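Local atomic coordinates of sulfur carrier protein ThiS adenylyltransferase (Escherichia coli, PDB entry 1ZUD), a protein that catalyses the ATP-dependent adenylation of the C-terminal glycine of the sulfur carrier protein ThiS, a step in thiamine biosynthesis. Residues Asp61-Leu65 with Ser66-Arg70; Gln105-Thr108 with Gly109-Lys113. All blocks are in the same frame, centred on the assembly; numbering follows the deposited sequence. Where two conformers were deposited one is given.

How the contacts relate
Following the chain from its N terminus, both contacts lie on the carboxyl side of parallel strands in the nucleotide-binding part of this HesA/MoeB/ThiF-family protein. Contact 1 comes first, a tight turn in the long connection between strand 54-58 and helix 83-94, and it holds Arg70 of the ATP site. Contact 2 follows where strand 99-103 gives way to helix 109-118, with Leu107 of the same site. Each closes on its own uninterrupted piece of chain, so the two run in series, neither nested nor crossed. The centres of contacts 1 and 2 are about 23 Å apart and their nearest atoms about 6 Å, without touching; the Asp61 carbonyl, bonded by Gln104, brings the two connections together.

Contact 1 (Asp61-Leu65 with Ser66-Arg70); sequences DDVHL and SNLQR
His64 and Asn67 bond each other twice as residues 61-70 turn from extended chain into a short 3-10 segment. On the backbone, Asn67 N donates to His64 O at 3.0 Å, and the next amide, Leu68 N, reaches Leu65 O at 3.3 Å; both are i to i+3 bonds, the spacing of a 3-10 turn. The reverse bond comes from the side chain: Asn67 OD1 accepts from the backbone N of His64 at 2.8 Å, with an N-H...O angle of 157° and the donor well above the carbonyl plane. Asn67 reaches back because CG lies beside its own backbone N (chi1 -67°), and its amide stands 69° from the imidazole plane of His64. Without the side-chain amide, as with an alanine here, the His64 N-H would probably lose this acceptor, and Lys83, an ATP-binding residue that bonds OD1 weakly, would lose that partner. Apolar contact flanks the turn, Val63 CG1 meeting Leu68 CD2 at 4.2 Å. Further on, Arg70 folds back so that NH1 donates to Ser66 O at 3.0 Å, nearly in the guanidinium plane, and also to Gln69 OE1, two bonds consistent with a fixed guanidinium in this ATP-binding residue. The turn lies between strand 54-58 and helix 83-94: Val63 packs on Lys83 of that helix, while Arg8 and Met7 of the second subunit pack on Leu65 and Ser66.

Contact 2 (Gln105-Thr108 with Gly109-Lys113); sequences QRLT and GEALK
Thr108 O faces the first turn of the helix that follows and meets two of its amides. Leu112 N is 3.3 Å from Thr108 O and forms a weak but fairly straight bond (162°), the i to i+4 pattern of an alpha helix. Ala111 N makes a second weak bond to the same oxygen, far more bent at 120°. Water 2 supplements it, donating to Thr108 O at 3.0 Å and accepting from Ala111 N at 2.9 Å, a bridge that gives the bent amide a shorter partner. Side chains of the preceding loop pack on the same helix residues. Leu107 CB lies 4.0 Å from Leu112 CD1, and Leu107 CD2 touches Ala111 CB at 4.1 Å, so this ATP-binding leucine spans two consecutive helix residues. Gln105, extended beyond CG, places NE2 3.5 Å from Ala111 CB, a van der Waals contact. One shell out, Thr108 points OG1 anti to its own nitrogen (chi1 -176°), and that hydroxyl is hydrogen-bonded to Glu134 OE1, while the other carboxylate oxygen, OE2, takes Gly109 N. The same glutamate thus holds two successive residues, Thr108 and Gly109. The stretch carries the chain from strand 99-103 into helix 109-118: Leu107 and Leu112 rest on Leu32 and Ile34 of strand 30-34, and Glu134 belongs to the adjoining helix 129-141.

Contact 1 (Asp61-Leu65 with Ser66-Arg70)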
ATOM      1  N   ASP C  61     -15.854  19.293  -0.929  1.00 22.59           N
ATOM      2  CA  ASP C  61     -15.968  19.254  -2.393  1.00 22.87           C
ATOM      3  C   ASP C  61     -17.189  18.499  -2.918  1.00 21.27           C
ATOM      4  O   ASP C  61     -17.849  17.848  -2.165  1.00 20.62           O
ATOM      5  CB  ASP C  61     -14.738  18.582  -2.990  1.00 25.78           C
ATOM      6  CG  ASP C  61     -13.485  19.439  -2.866  1.00 40.17           C
ATOM      7  OD1 ASP C  61     -12.462  18.922  -2.359  1.00 39.85           O
ATOM      8  OD2 ASP C  61     -13.520  20.621  -3.289  1.00 39.88           O
ATOM      9  N   ASP C  62     -17.458  18.627  -4.220  1.00 23.21           N
ATOM     10  CA  ASP C  62     -18.520  17.893  -4.920  1.00 26.84           C
ATOM     11  C   ASP C  62     -17.754  16.912  -5.850  1.00 23.89           C
ATOM     12  O   ASP C  62     -16.615  17.165  -6.231  1.00 25.79           O
ATOM     13  CB  ASP C  62     -19.391  18.843  -5.789  1.00 25.10           C
ATOM     14  CG  ASP C  62     -20.355  19.725  -4.940  1.00 38.83           C
ATOM     15  OD1 ASP C  62     -20.761  19.331  -3.821  1.00 35.94           O
ATOM     16  OD2 ASP C  62     -20.721  20.829  -5.400  1.00 42.32           O
ATOM     17  N   VAL C  63     -18.362  15.800  -6.224  1.00 22.45           N
ATOM     18  CA  VAL C  63     -17.667  14.879  -7.101  1.00 22.18           C
ATOM     19  C   VAL C  63     -17.464  15.475  -8.508  1.00 23.90           C
ATOM     20  O   VAL C  63     -18.368  16.091  -9.082  1.00 27.62           O
ATOM     21  CB  VAL C  63     -18.436  13.542  -7.187  1.00 18.89           C
ATOM     22  CG1 VAL C  63     -17.695  12.581  -8.127  1.00 17.38           C
ATOM     23  CG2 VAL C  63     -18.605  12.941  -5.709  1.00 20.69           C
ATOM     24  N   HIS C  64     -16.275  15.283  -9.077  1.00 24.84           N
ATOM     25  CA  HIS C  64     -15.985  15.789 -10.431  1.00 24.32           C
ATOM     26  C   HIS C  64     -15.541  14.580 -11.215  1.00 26.04           C
ATOM     27  O   HIS C  64     -14.983  13.652 -10.632  1.00 24.93           O
ATOM     28  CB  HIS C  64     -14.866  16.836 -10.387  0.50 28.02           C
ATOM     29  CG  HIS C  64     -15.179  18.007  -9.505  0.50 38.49           C
ATOM     30  ND1 HIS C  64     -16.275  18.821  -9.706  0.50 39.94           N
ATOM     31  CD2 HIS C  64     -14.578  18.459  -8.376  0.50 36.13           C
ATOM     32  CE1 HIS C  64     -16.341  19.718  -8.736  0.50 39.04           C
ATOM     33  NE2 HIS C  64     -15.323  19.517  -7.916  0.50 34.94           N
ATOM     34  N   LEU C  65     -15.691  14.617 -12.546  1.00 21.69           N
ATOM     35  CA  LEU C  65     -15.324  13.470 -13.362  1.00 22.12           C
ATOM     36  C   LEU C  65     -13.851  13.085 -13.194  1.00 24.07           C
ATOM     37  O   LEU C  65     -13.523  11.902 -13.155  1.00 20.17           O
ATOM     38  CB  LEU C  65     -15.621  13.772 -14.857  1.00 20.76           C
ATOM     39  CG  LEU C  65     -15.030  12.814 -15.882  1.00 27.04           C
ATOM     40  CD1 LEU C  65     -15.630  11.380 -15.660  1.00 25.07           C
ATOM     41  CD2 LEU C  65     -15.332  13.360 -17.289  1.00 23.46           C
ATOM     42  N   SER C  66     -12.971  14.084 -13.117  1.00 21.48           N
ATOM     43  CA  SER C  66     -11.537  13.794 -12.988  1.00 23.48           C
ATOM     44  C   SER C  66     -11.144  13.131 -11.643  1.00 23.12           C
ATOM     45  O   SER C  66     -10.030  12.641 -11.486  1.00 25.07           O
ATOM     46  CB  SER C  66     -10.727  15.068 -13.193  1.00 24.59           C
ATOM     47  OG  SER C  66     -10.913  15.909 -12.083  1.00 28.38           O
ATOM     48  N   ASN C  67     -12.054  13.125 -10.685  1.00 21.67           N
ATOM     49  CA  ASN C  67     -11.847  12.454  -9.389  1.00 24.45           C
ATOM     50  C   ASN C  67     -11.826  10.930  -9.486  1.00 27.21           C
ATOM     51  O   ASN C  67     -11.138  10.253  -8.725  1.00 20.86           O
ATOM     52  CB  ASN C  67     -13.027  12.726  -8.436  1.00 28.96           C
ATOM     53  CG  ASN C  67     -13.143  14.176  -8.004  1.00 28.58           C
ATOM     54  OD1 ASN C  67     -14.141  14.532  -7.392  1.00 29.16           O
ATOM     55  ND2 ASN C  67     -12.125  15.009  -8.303  1.00 28.25           N
ATOM     56  N   LEU C  68     -12.624  10.394 -10.410  1.00 19.74           N
ATOM     57  CA  LEU C  68     -12.825   8.977 -10.496  1.00 20.03           C
ATOM     58  C   LEU C  68     -11.579   8.155 -10.732  1.00 26.56           C
ATOM     59  O   LEU C  68     -11.547   7.005 -10.335  1.00 32.90           O
ATOM     60  CB  LEU C  68     -13.920   8.664 -11.556  1.00 18.29           C
ATOM     61  CG  LEU C  68     -15.254   9.449 -11.307  1.00 24.86           C
ATOM     62  CD1 LEU C  68     -16.426   8.945 -12.274  1.00 24.75           C
ATOM     63  CD2 LEU C  68     -15.733   9.246  -9.830  1.00 20.13           C
ATOM     64  N   GLN C  69     -10.548   8.738 -11.325  1.00 21.59           N
ATOM     65  CA  GLN C  69      -9.326   7.985 -11.568  1.00 22.37           C
ATOM     66  C   GLN C  69      -8.689   7.521 -10.247  1.00 24.29           C
ATOM     67  O   GLN C  69      -7.850   6.615 -10.247  1.00 28.07           O
ATOM     68  CB  GLN C  69      -8.366   8.884 -12.369  1.00 21.40           C
ATOM     69  CG  GLN C  69      -6.961   8.406 -12.525  1.00 24.16           C
ATOM     70  CD  GLN C  69      -6.029   9.194 -11.560  1.00 26.05           C
ATOM     71  OE1 GLN C  69      -6.508  10.003 -10.767  1.00 28.70           O
ATOM     72  NE2 GLN C  69      -4.735   8.958 -11.641  1.00 21.30           N
ATOM     73  N   ARG C  70      -9.052   8.136  -9.118  1.00 23.26           N
ATOM     74  CA  ARG C  70      -8.410   7.692  -7.855  1.00 27.35           C
ATOM     75  C   ARG C  70      -9.317   7.645  -6.658  1.00 26.78           C
ATOM     76  O   ARG C  70      -8.949   7.110  -5.620  1.00 33.78           O
ATOM     77  CB  ARG C  70      -7.184   8.603  -7.530  1.00 25.51           C
ATOM     78  CG  ARG C  70      -7.524  10.055  -7.270  1.00 26.55           C
ATOM     79  CD  ARG C  70      -6.330  11.001  -7.443  1.00 29.83           C
ATOM     80  NE  ARG C  70      -6.774  12.399  -7.362  1.00 26.88           N
ATOM     81  CZ  ARG C  70      -7.518  12.978  -8.296  1.00 34.81           C
ATOM     82  NH1 ARG C  70      -7.866  12.287  -9.387  1.00 38.25           N
ATOM     83  NH2 ARG C  70      -7.978  14.210  -8.117  1.00 39.79           N
TER
HETATM   84  O   HOH W   1     -11.388  10.063 -13.449  1.00 29.56           O

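Contact 2 (Gln105-Thr108 with Gly109-Lys113)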
ATOM      1  N   GLN C 105     -18.002  20.232   5.003  1.00 28.27           N
ATOM      2  CA  GLN C 105     -17.425  21.496   5.341  1.00 27.25           C
ATOM      3  C   GLN C 105     -15.903  21.379   5.384  1.00 31.23           C
ATOM      4  O   GLN C 105     -15.345  20.262   5.328  1.00 27.89           O
ATOM      5  CB  GLN C 105     -18.050  21.991   6.677  1.00 29.74           C
ATOM      6  CG  GLN C 105     -17.600  21.212   7.878  1.00 33.92           C
ATOM      7  CD  GLN C 105     -18.261  21.649   9.175  1.00 37.09           C
ATOM      8  OE1 GLN C 105     -19.238  21.049   9.613  1.00 35.01           O
ATOM      9  NE2 GLN C 105     -17.725  22.702   9.793  1.00 26.11           N
ATOM     10  N   ARG C 106     -15.241  22.538   5.408  1.00 32.41           N
ATOM     11  CA  ARG C 106     -13.779  22.629   5.494  1.00 39.49           C
ATOM     12  C   ARG C 106     -13.658  22.872   6.979  1.00 34.40           C
ATOM     13  O   ARG C 106     -13.917  23.975   7.456  1.00 34.87           O
ATOM     14  CB  ARG C 106     -13.240  23.845   4.716  1.00 41.45           C
ATOM     15  CG  ARG C 106     -11.699  24.008   4.797  1.00 50.47           C
ATOM     16  CD  ARG C 106     -11.208  25.149   3.904  1.00 54.48           C
ATOM     17  NE  ARG C 106      -9.764  25.386   3.978  1.00 67.64           N
ATOM     18  CZ  ARG C 106      -9.137  26.015   4.978  1.00 71.99           C
ATOM     19  NH1 ARG C 106      -9.820  26.487   6.020  1.00 69.86           N
ATOM     20  NH2 ARG C 106      -7.816  26.190   4.927  1.00 75.22           N
ATOM     21  N   LEU C 107     -13.301  21.818   7.694  1.00 29.89           N
ATOM     22  CA  LEU C 107     -13.234  21.877   9.145  1.00 26.06           C
ATOM     23  C   LEU C 107     -12.158  22.787   9.582  1.00 27.34           C
ATOM     24  O   LEU C 107     -11.006  22.591   9.220  1.00 27.31           O
ATOM     25  CB  LEU C 107     -12.938  20.502   9.732  1.00 27.35           C
ATOM     26  CG  LEU C 107     -14.065  19.479   9.832  1.00 27.09           C
ATOM     27  CD1 LEU C 107     -13.525  18.162  10.416  1.00 23.43           C
ATOM     28  CD2 LEU C 107     -15.179  20.060  10.729  1.00 25.61           C
ATOM     29  N   THR C 108     -12.526  23.764  10.385  1.00 27.57           N
ATOM     30  CA  THR C 108     -11.551  24.684  10.910  1.00 29.28           C
ATOM     31  C   THR C 108     -12.065  25.281  12.230  1.00 26.14           C
ATOM     32  O   THR C 108     -13.264  25.217  12.562  1.00 26.89           O
ATOM     33  CB  THR C 108     -11.262  25.827   9.867  1.00 37.58           C
ATOM     34  OG1 THR C 108     -10.227  26.676  10.376  1.00 43.44           O
ATOM     35  CG2 THR C 108     -12.524  26.673   9.601  1.00 37.69           C
ATOM     36  N   GLY C 109     -11.147  25.879  12.965  1.00 29.70           N
ATOM     37  CA  GLY C 109     -11.513  26.504  14.219  1.00 30.28           C
ATOM     38  C   GLY C 109     -12.294  25.643  15.175  1.00 30.36           C
ATOM     39  O   GLY C 109     -11.947  24.477  15.427  1.00 26.70           O
ATOM     40  N   GLU C 110     -13.386  26.210  15.689  1.00 25.76           N
ATOM     41  CA  GLU C 110     -14.215  25.516  16.654  1.00 28.69           C
ATOM     42  C   GLU C 110     -14.832  24.192  16.168  1.00 25.10           C
ATOM     43  O   GLU C 110     -14.922  23.235  16.929  1.00 26.15           O
ATOM     44  CB  GLU C 110     -15.320  26.478  17.103  1.00 38.36           C
ATOM     45  CG  GLU C 110     -16.367  25.896  17.989  1.00 48.17           C
ATOM     46  CD  GLU C 110     -17.627  26.753  17.984  1.00 62.81           C
ATOM     47  OE1 GLU C 110     -18.471  26.570  17.074  1.00 69.25           O
ATOM     48  OE2 GLU C 110     -17.760  27.628  18.876  1.00 66.20           O
ATOM     49  N   ALA C 111     -15.293  24.151  14.931  1.00 28.26           N
ATOM     50  CA  ALA C 111     -15.892  22.923  14.398  1.00 28.65           C
ATOM     51  C   ALA C 111     -14.788  21.830  14.299  1.00 24.79           C
ATOM     52  O   ALA C 111     -15.048  20.661  14.563  1.00 29.46           O
ATOM     53  CB  ALA C 111     -16.484  23.188  12.999  1.00 27.30           C
ATOM     54  N   LEU C 112     -13.575  22.215  13.920  1.00 25.30           N
ATOM     55  CA  LEU C 112     -12.500  21.232  13.818  1.00 23.19           C
ATOM     56  C   LEU C 112     -12.176  20.683  15.226  1.00 27.59           C
ATOM     57  O   LEU C 112     -12.088  19.444  15.467  1.00 23.48           O
ATOM     58  CB  LEU C 112     -11.252  21.895  13.200  1.00 22.64           C
ATOM     59  CG  LEU C 112      -9.960  21.087  13.309  1.00 19.79           C
ATOM     60  CD1 LEU C 112     -10.095  19.774  12.502  1.00 23.49           C
ATOM     61  CD2 LEU C 112      -8.773  21.914  12.753  1.00 22.12           C
ATOM     62  N   LYS C 113     -12.007  21.610  16.170  1.00 25.94           N
ATOM     63  CA  LYS C 113     -11.704  21.213  17.536  1.00 26.27           C
ATOM     64  C   LYS C 113     -12.744  20.263  18.121  1.00 22.01           C
ATOM     65  O   LYS C 113     -12.414  19.318  18.817  1.00 25.47           O
ATOM     66  CB  LYS C 113     -11.595  22.458  18.440  1.00 26.10           C
ATOM     67  CG  LYS C 113     -10.277  23.219  18.262  1.00 35.87           C
ATOM     68  CD  LYS C 113     -10.287  24.458  19.144  1.00 43.87           C
ATOM     69  CE  LYS C 113      -8.892  25.046  19.366  1.00 53.05           C
ATOM     70  NZ  LYS C 113      -8.496  26.002  18.287  1.00 56.87           N
TER
HETATM   71  O   HOH W   2     -15.909  26.436  13.248  1.00 43.56           O